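Local structure of glucoamylase (Thermoanaerobacterium thermosaccharolyticum, 1LF6) at residues T281-T286 / A355-S360; K293-Y298 / I661-N666. The protein hydrolyses terminal 1,4-linked alpha-D-glucose units one after another from the non-reducing ends of glucan chains, releasing beta-D-glucose. All coordinates share one frame; numbering follows the deposited sequence.

Overall arrangement
Contact 1 and contact 2 lie about 14 Å apart, centre to centre, on the same side of the chain's centre and away from the probable catalytic residues. Contact 1 (281-286 with 355-360) joins the end of helix 269-284 to the turn before helix 358-375 through two buried residues and one charged hydrogen bond. Contact 2 (293-298 with 661-666) is only partly buried; it sets the start of helix 296-306 against helix 653-668 through an aromatic ring that meets backbone, amide and a second ring. Helices 269-284 and 296-306 follow each other in sequence, and the contacts touch where Tyr298 OH lies 3.4 Å from Ala355 CA.

Contact 1: residues T281-T286 / A355-S360; sequences TKYCNT and AGDVDS
Asp357 OD1 is gripped by two hydroxyls, one from each segment: Tyr283 OH donates to it across the contact at 2.9 Å, and Ser360 OG donates from within 355-360, a bond modelled so short that its exact length is doubtful. The phenol arrives on the anti side of OD1, 21° out of the carboxylate plane. The carboxylate sits at the edge of the Tyr283 ring, with Tyr283 CE2 3.3 Å from Asp357 OD1, and the two planes are turned 68° apart. Asp357 has CG anti to its own N (chi1 -178°), which swings the carboxylate to where OD1 meets Tyr283 OH and OD2 meets Ser360 N, the latter 3.1 Å from OD2 and well above the carboxylate plane. This is an N-cap: Asp357 closes the start of helix 358-375 with one oxygen while the other receives the tyrosine. Just before it, Gly356, at positive phi, ends helix 342-355 in a Schellman motif. Phe352 of that helix packs on Tyr283, Asp357 and Ser360 alike. With an alanine at Asp357, Tyr283 OH would probably lose its acceptor, and Ser360 N its capping partner at the start of helix 358-375. One buried carboxylate thus ties helix 269-284 to a helix start, and the donors Tyr283 OH and Ser360 N, together with the positive end of the helix dipole, probably stabilise its negative charge.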
ATOM      1  N   THR A 281     -11.653  14.761  -8.890  1.00 24.58           N
ATOM      2  CA  THR A 281     -12.010  16.008  -8.226  1.00 24.35           C
ATOM      3  C   THR A 281     -13.422  15.889  -7.671  1.00 24.75           C
ATOM      4  O   THR A 281     -13.704  16.322  -6.554  1.00 24.12           O
ATOM      5  CB  THR A 281     -11.935  17.193  -9.210  1.00 23.89           C
ATOM      6  OG1 THR A 281     -10.626  17.244  -9.786  1.00 21.20           O
ATOM      7  CG2 THR A 281     -12.200  18.506  -8.491  1.00 24.01           C
ATOM      8  N   LYS A 282     -14.302  15.282  -8.458  1.00 25.71           N
ATOM      9  CA  LYS A 282     -15.688  15.075  -8.058  1.00 26.46           C
ATOM     10  C   LYS A 282     -15.740  14.314  -6.735  1.00 26.33           C
ATOM     11  O   LYS A 282     -16.528  14.635  -5.839  1.00 24.94           O
ATOM     12  CB  LYS A 282     -16.416  14.272  -9.135  1.00 28.32           C
ATOM     13  CG  LYS A 282     -17.845  13.916  -8.784  1.00 31.18           C
ATOM     14  CD  LYS A 282     -18.445  13.007  -9.838  1.00 34.20           C
ATOM     15  CE  LYS A 282     -19.893  12.686  -9.522  1.00 36.62           C
ATOM     16  NZ  LYS A 282     -20.498  11.843 -10.592  1.00 37.96           N
ATOM     17  N   TYR A 283     -14.902  13.292  -6.621  1.00 24.86           N
ATOM     18  CA  TYR A 283     -14.857  12.499  -5.402  1.00 23.94           C
ATOM     19  C   TYR A 283     -14.348  13.310  -4.221  1.00 22.36           C
ATOM     20  O   TYR A 283     -14.936  13.265  -3.145  1.00 22.08           O
ATOM     21  CB  TYR A 283     -13.974  11.264  -5.582  1.00 23.76           C
ATOM     22  CG  TYR A 283     -13.736  10.540  -4.277  1.00 26.27           C
ATOM     23  CD1 TYR A 283     -12.481  10.553  -3.664  1.00 25.68           C
ATOM     24  CD2 TYR A 283     -14.779   9.875  -3.632  1.00 24.00           C
ATOM     25  CE1 TYR A 283     -12.273   9.915  -2.434  1.00 26.20           C
ATOM     26  CE2 TYR A 283     -14.584   9.239  -2.407  1.00 24.90           C
ATOM     27  CZ  TYR A 283     -13.330   9.261  -1.814  1.00 25.58           C
ATOM     28  OH  TYR A 283     -13.135   8.616  -0.616  1.00 26.12           O
ATOM     29  N   CYS A 284     -13.262  14.051  -4.417  1.00 23.34           N
ATOM     30  CA  CYS A 284     -12.703  14.854  -3.334  1.00 24.25           C
ATOM     31  C   CYS A 284     -13.710  15.856  -2.797  1.00 26.72           C
ATOM     32  O   CYS A 284     -13.804  16.064  -1.585  1.00 25.75           O
ATOM     33  CB  CYS A 284     -11.452  15.603  -3.798  1.00 23.18           C
ATOM     34  SG  CYS A 284     -10.016  14.550  -4.079  1.00 25.84           S
ATOM     35  N   ASN A 285     -14.468  16.470  -3.701  1.00 29.00           N
ATOM     36  CA  ASN A 285     -15.450  17.472  -3.304  1.00 30.82           C
ATOM     37  C   ASN A 285     -16.675  16.891  -2.628  1.00 31.17           C
ATOM     38  O   ASN A 285     -17.566  17.619  -2.200  1.00 32.59           O
ATOM     39  CB  ASN A 285     -15.860  18.320  -4.508  1.00 31.40           C
ATOM     40  CG  ASN A 285     -14.733  19.196  -4.998  1.00 32.72           C
ATOM     41  OD1 ASN A 285     -13.912  19.660  -4.207  1.00 35.16           O
ATOM     42  ND2 ASN A 285     -14.687  19.435  -6.302  1.00 33.80           N
ATOM     43  N   THR A 286     -16.715  15.571  -2.528  1.00 31.79           N
ATOM     44  CA  THR A 286     -17.822  14.904  -1.875  1.00 31.46           C
ATOM     45  C   THR A 286     -17.441  14.692  -0.406  1.00 30.66           C
ATOM     46  O   THR A 286     -18.287  14.385   0.433  1.00 30.52           O
ATOM     47  CB  THR A 286     -18.114  13.544  -2.556  1.00 33.90           C
ATOM     48  OG1 THR A 286     -19.494  13.211  -2.381  1.00 37.14           O
ATOM     49  CG2 THR A 286     -17.265  12.435  -1.951  1.00 31.55           C
ATOM     50  N   ALA A 355     -13.947  11.067   6.785  1.00 20.92           N
ATOM     51  CA  ALA A 355     -13.932  11.906   5.591  1.00 22.65           C
ATOM     52  C   ALA A 355     -15.326  12.124   4.998  1.00 23.05           C
ATOM     53  O   ALA A 355     -15.509  12.991   4.147  1.00 24.25           O
ATOM     54  CB  ALA A 355     -13.010  11.286   4.541  1.00 21.23           C
ATOM     55  N   GLY A 356     -16.300  11.338   5.441  1.00 24.13           N
ATOM     56  CA  GLY A 356     -17.650  11.491   4.932  1.00 25.00           C
ATOM     57  C   GLY A 356     -18.036  10.495   3.853  1.00 26.19           C
ATOM     58  O   GLY A 356     -19.170  10.512   3.373  1.00 29.00           O
ATOM     59  N   ASP A 357     -17.107   9.629   3.462  1.00 24.33           N
ATOM     60  CA  ASP A 357     -17.392   8.620   2.444  1.00 22.81           C
ATOM     61  C   ASP A 357     -17.877   7.355   3.144  1.00 21.71           C
ATOM     62  O   ASP A 357     -17.169   6.344   3.223  1.00 20.85           O
ATOM     63  CB  ASP A 357     -16.141   8.323   1.613  1.00 23.42           C
ATOM     64  CG  ASP A 357     -16.396   7.309   0.506  1.00 23.77           C
ATOM     65  OD1 ASP A 357     -15.429   6.971  -0.209  1.00 21.32           O
ATOM     66  OD2 ASP A 357     -17.552   6.851   0.348  1.00 23.03           O
ATOM     67  N   VAL A 358     -19.099   7.425   3.656  1.00 21.28           N
ATOM     68  CA  VAL A 358     -19.707   6.310   4.367  1.00 21.46           C
ATOM     69  C   VAL A 358     -19.906   5.088   3.475  1.00 22.05           C
ATOM     70  O   VAL A 358     -19.757   3.957   3.934  1.00 22.91           O
ATOM     71  CB  VAL A 358     -21.060   6.744   4.978  1.00 20.47           C
ATOM     72  CG1 VAL A 358     -21.687   5.599   5.757  1.00 20.26           C
ATOM     73  CG2 VAL A 358     -20.835   7.935   5.888  1.00 21.76           C
ATOM     74  N   ASP A 359     -20.228   5.315   2.203  1.00 21.83           N
ATOM     75  CA  ASP A 359     -20.444   4.222   1.249  1.00 21.50           C
ATOM     76  C   ASP A 359     -19.246   3.283   1.164  1.00 21.21           C
ATOM     77  O   ASP A 359     -19.399   2.060   1.152  1.00 19.20           O
ATOM     78  CB  ASP A 359     -20.726   4.780  -0.149  1.00 25.31           C
ATOM     79  CG  ASP A 359     -22.093   5.446  -0.255  1.00 27.54           C
ATOM     80  OD1 ASP A 359     -22.329   6.139  -1.261  1.00 30.03           O
ATOM     81  OD2 ASP A 359     -22.925   5.267   0.657  1.00 29.05           O
ATOM     82  N   SER A 360     -18.051   3.860   1.085  1.00 21.14           N
ATOM     83  CA  SER A 360     -16.839   3.059   0.997  1.00 20.36           C
ATOM     84  C   SER A 360     -16.632   2.213   2.251  1.00 19.88           C
ATOM     85  O   SER A 360     -16.216   1.061   2.160  1.00 20.93           O
ATOM     86  CB  SER A 360     -15.625   3.952   0.767  1.00 18.89           C
ATOM     87  OG  SER A 360     -15.674   4.537  -0.526  1.00 22.63           O
TER

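Contact 2: residues K293-Y298 / I661-N666; sequences KANSLY and ILFASN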
ATOM      1  N   LYS A 293     -10.415  23.617   6.119  1.00 30.92           N
ATOM      2  CA  LYS A 293      -9.127  23.277   6.709  1.00 31.31           C
ATOM      3  C   LYS A 293      -8.468  22.099   6.001  1.00 29.81           C
ATOM      4  O   LYS A 293      -7.249  21.935   6.061  1.00 30.03           O
ATOM      5  CB  LYS A 293      -9.286  22.957   8.197  1.00 33.62           C
ATOM      6  CG  LYS A 293      -9.612  24.163   9.058  1.00 36.51           C
ATOM      7  CD  LYS A 293      -9.615  23.796  10.533  1.00 37.90           C
ATOM      8  CE  LYS A 293      -9.857  25.017  11.398  1.00 39.40           C
ATOM      9  NZ  LYS A 293      -9.870  24.669  12.846  1.00 40.22           N
ATOM     10  N   ALA A 294      -9.276  21.280   5.335  1.00 28.27           N
ATOM     11  CA  ALA A 294      -8.764  20.117   4.615  1.00 27.28           C
ATOM     12  C   ALA A 294      -7.560  20.520   3.768  1.00 26.86           C
ATOM     13  O   ALA A 294      -7.626  21.484   3.005  1.00 28.15           O
ATOM     14  CB  ALA A 294      -9.861  19.525   3.735  1.00 27.08           C
ATOM     15  N   ASN A 295      -6.458  19.786   3.905  1.00 25.21           N
ATOM     16  CA  ASN A 295      -5.240  20.100   3.164  1.00 24.14           C
ATOM     17  C   ASN A 295      -4.911  19.077   2.080  1.00 23.44           C
ATOM     18  O   ASN A 295      -5.647  18.111   1.871  1.00 24.85           O
ATOM     19  CB  ASN A 295      -4.061  20.244   4.134  1.00 24.08           C
ATOM     20  CG  ASN A 295      -3.757  18.959   4.889  1.00 23.63           C
ATOM     21  OD1 ASN A 295      -2.936  18.943   5.805  1.00 23.61           O
ATOM     22  ND2 ASN A 295      -4.417  17.877   4.505  1.00 21.77           N
ATOM     23  N   SER A 296      -3.796  19.290   1.392  1.00 22.88           N
ATOM     24  CA  SER A 296      -3.394  18.400   0.312  1.00 23.72           C
ATOM     25  C   SER A 296      -3.141  16.964   0.752  1.00 20.74           C
ATOM     26  O   SER A 296      -3.567  16.022   0.081  1.00 20.82           O
ATOM     27  CB  SER A 296      -2.148  18.950  -0.389  1.00 26.05           C
ATOM     28  OG  SER A 296      -1.037  18.966   0.487  1.00 34.00           O
ATOM     29  N   LEU A 297      -2.455  16.784   1.872  1.00 20.60           N
ATOM     30  CA  LEU A 297      -2.168  15.431   2.337  1.00 19.46           C
ATOM     31  C   LEU A 297      -3.454  14.699   2.682  1.00 18.87           C
ATOM     32  O   LEU A 297      -3.547  13.488   2.502  1.00 19.58           O
ATOM     33  CB  LEU A 297      -1.227  15.455   3.546  1.00 16.81           C
ATOM     34  CG  LEU A 297      -0.689  14.097   4.011  1.00 19.35           C
ATOM     35  CD1 LEU A 297      -0.100  13.329   2.835  1.00 16.21           C
ATOM     36  CD2 LEU A 297       0.369  14.312   5.083  1.00 18.90           C
ATOM     37  N   TYR A 298      -4.447  15.437   3.172  1.00 18.57           N
ATOM     38  CA  TYR A 298      -5.737  14.846   3.518  1.00 18.38           C
ATOM     39  C   TYR A 298      -6.379  14.292   2.252  1.00 17.94           C
ATOM     40  O   TYR A 298      -6.773  13.129   2.200  1.00 18.10           O
ATOM     41  CB  TYR A 298      -6.651  15.907   4.136  1.00 19.74           C
ATOM     42  CG  TYR A 298      -8.117  15.532   4.187  1.00 19.16           C
ATOM     43  CD1 TYR A 298      -8.587  14.583   5.092  1.00 18.47           C
ATOM     44  CD2 TYR A 298      -9.045  16.162   3.354  1.00 19.68           C
ATOM     45  CE1 TYR A 298      -9.950  14.274   5.176  1.00 20.89           C
ATOM     46  CE2 TYR A 298     -10.410  15.861   3.428  1.00 18.92           C
ATOM     47  CZ  TYR A 298     -10.857  14.923   4.343  1.00 19.60           C
ATOM     48  OH  TYR A 298     -12.207  14.667   4.454  1.00 19.69           O
ATOM     49  N   ILE A 661      -7.436  10.431  10.099  1.00 15.88           N
ATOM     50  CA  ILE A 661      -8.141  10.444  11.376  1.00 15.78           C
ATOM     51  C   ILE A 661      -7.499  11.391  12.389  1.00 15.52           C
ATOM     52  O   ILE A 661      -8.200  12.064  13.149  1.00 16.44           O
ATOM     53  CB  ILE A 661      -8.226   9.006  11.956  1.00 17.55           C
ATOM     54  CG1 ILE A 661      -9.146   8.159  11.069  1.00 19.04           C
ATOM     55  CG2 ILE A 661      -8.752   9.031  13.382  1.00 18.27           C
ATOM     56  CD1 ILE A 661      -9.054   6.666  11.311  1.00 20.35           C
ATOM     57  N   LEU A 662      -6.168  11.457  12.393  1.00 13.03           N
ATOM     58  CA  LEU A 662      -5.447  12.339  13.316  1.00 13.03           C
ATOM     59  C   LEU A 662      -5.670  13.798  12.936  1.00 13.57           C
ATOM     60  O   LEU A 662      -5.964  14.640  13.783  1.00 15.54           O
ATOM     61  CB  LEU A 662      -3.948  12.033  13.275  1.00 12.40           C
ATOM     62  CG  LEU A 662      -3.057  13.008  14.045  1.00 12.21           C
ATOM     63  CD1 LEU A 662      -3.464  13.002  15.510  1.00 11.76           C
ATOM     64  CD2 LEU A 662      -1.592  12.622  13.877  1.00 11.14           C
ATOM     65  N   PHE A 663      -5.508  14.081  11.648  1.00 15.73           N
ATOM     66  CA  PHE A 663      -5.699  15.416  11.102  1.00 16.27           C
ATOM     67  C   PHE A 663      -7.074  15.953  11.505  1.00 16.24           C
ATOM     68  O   PHE A 663      -7.192  17.063  12.021  1.00 18.29           O
ATOM     69  CB  PHE A 663      -5.585  15.354   9.572  1.00 16.16           C
ATOM     70  CG  PHE A 663      -5.916  16.647   8.881  1.00 18.02           C
ATOM     71  CD1 PHE A 663      -5.052  17.730   8.954  1.00 19.28           C
ATOM     72  CD2 PHE A 663      -7.106  16.785   8.170  1.00 19.06           C
ATOM     73  CE1 PHE A 663      -5.366  18.939   8.328  1.00 21.78           C
ATOM     74  CE2 PHE A 663      -7.432  17.983   7.542  1.00 19.23           C
ATOM     75  CZ  PHE A 663      -6.561  19.063   7.620  1.00 21.14           C
ATOM     76  N   ALA A 664      -8.108  15.154  11.261  1.00 17.66           N
ATOM     77  CA  ALA A 664      -9.482  15.527  11.586  1.00 18.22           C
ATOM     78  C   ALA A 664      -9.716  15.593  13.097  1.00 19.90           C
ATOM     79  O   ALA A 664     -10.392  16.501  13.594  1.00 19.25           O
ATOM     80  CB  ALA A 664     -10.446  14.523  10.951  1.00 18.98           C
ATOM     81  N   SER A 665      -9.161  14.627  13.825  1.00 18.38           N
ATOM     82  CA  SER A 665      -9.324  14.587  15.274  1.00 18.50           C
ATOM     83  C   SER A 665      -8.679  15.798  15.935  1.00 18.24           C
ATOM     84  O   SER A 665      -9.216  16.344  16.894  1.00 18.80           O
ATOM     85  CB  SER A 665      -8.718  13.299  15.858  1.00 17.78           C
ATOM     86  OG  SER A 665      -9.424  12.149  15.414  1.00 15.00           O
ATOM     87  N   ASN A 666      -7.526  16.215  15.422  1.00 19.08           N
ATOM     88  CA  ASN A 666      -6.825  17.364  15.983  1.00 18.97           C
ATOM     89  C   ASN A 666      -7.613  18.656  15.760  1.00 20.76           C
ATOM     90  O   ASN A 666      -7.417  19.635  16.473  1.00 17.60           O
ATOM     91  CB  ASN A 666      -5.434  17.491  15.361  1.00 18.99           C
ATOM     92  CG  ASN A 666      -4.587  18.567  16.028  1.00 20.09           C
ATOM     93  OD1 ASN A 666      -3.999  19.417  15.352  1.00 22.77           O
ATOM     94  ND2 ASN A 666      -4.509  18.528  17.354  1.00 18.66           N
TER
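Phe663 holds CG anti to its backbone N (chi1 174°), and Tyr298 takes the same first rotamer; the two settings send both rings into the interface between helix 653-668 and the start of helix 296-306. Both helices fall in the glycosyl hydrolase family 15 region, the (alpha/alpha) barrel of six helical hairpins, and the contact brings together parts of it more than 360 residues apart. Phe663 is the hub, since every residue touching across the contact touches its ring. On one face lies the amide of Asn295, stacked with the planes 19° apart and offset toward the rim, its CG 3.8 Å from Phe663 CE1. Asn295 occupies the N-cap position of helix 296-306 and reaches the ring with CG in the crowded position between N and the carbonyl carbon. Tyr298, about one turn further on, crosses Phe663 at about a right angle as a side chain, yet its ring is tilted only 32° from the phenylalanine ring. This oblique pair meets at Tyr298 CD1 and Phe663 CD2, 4.1 Å apart, and Tyr298 CB lies equally near Phe663 CE2. The far end of the tyrosine is fixed elsewhere: its OH bonds to Asn288 O, and Phe290 meets its ring edge-to-face. Within helix 653-668, Ser665 OG bonds back to Ile661 O. The rim of Phe663 meets the chain leading into helix 296-306. Ala294 CA comes to 3.9 Å from Phe663 CE2, and the carbonyl of Lys293 lies near the ring plane, its O 3.3 Å from Phe663 CZ.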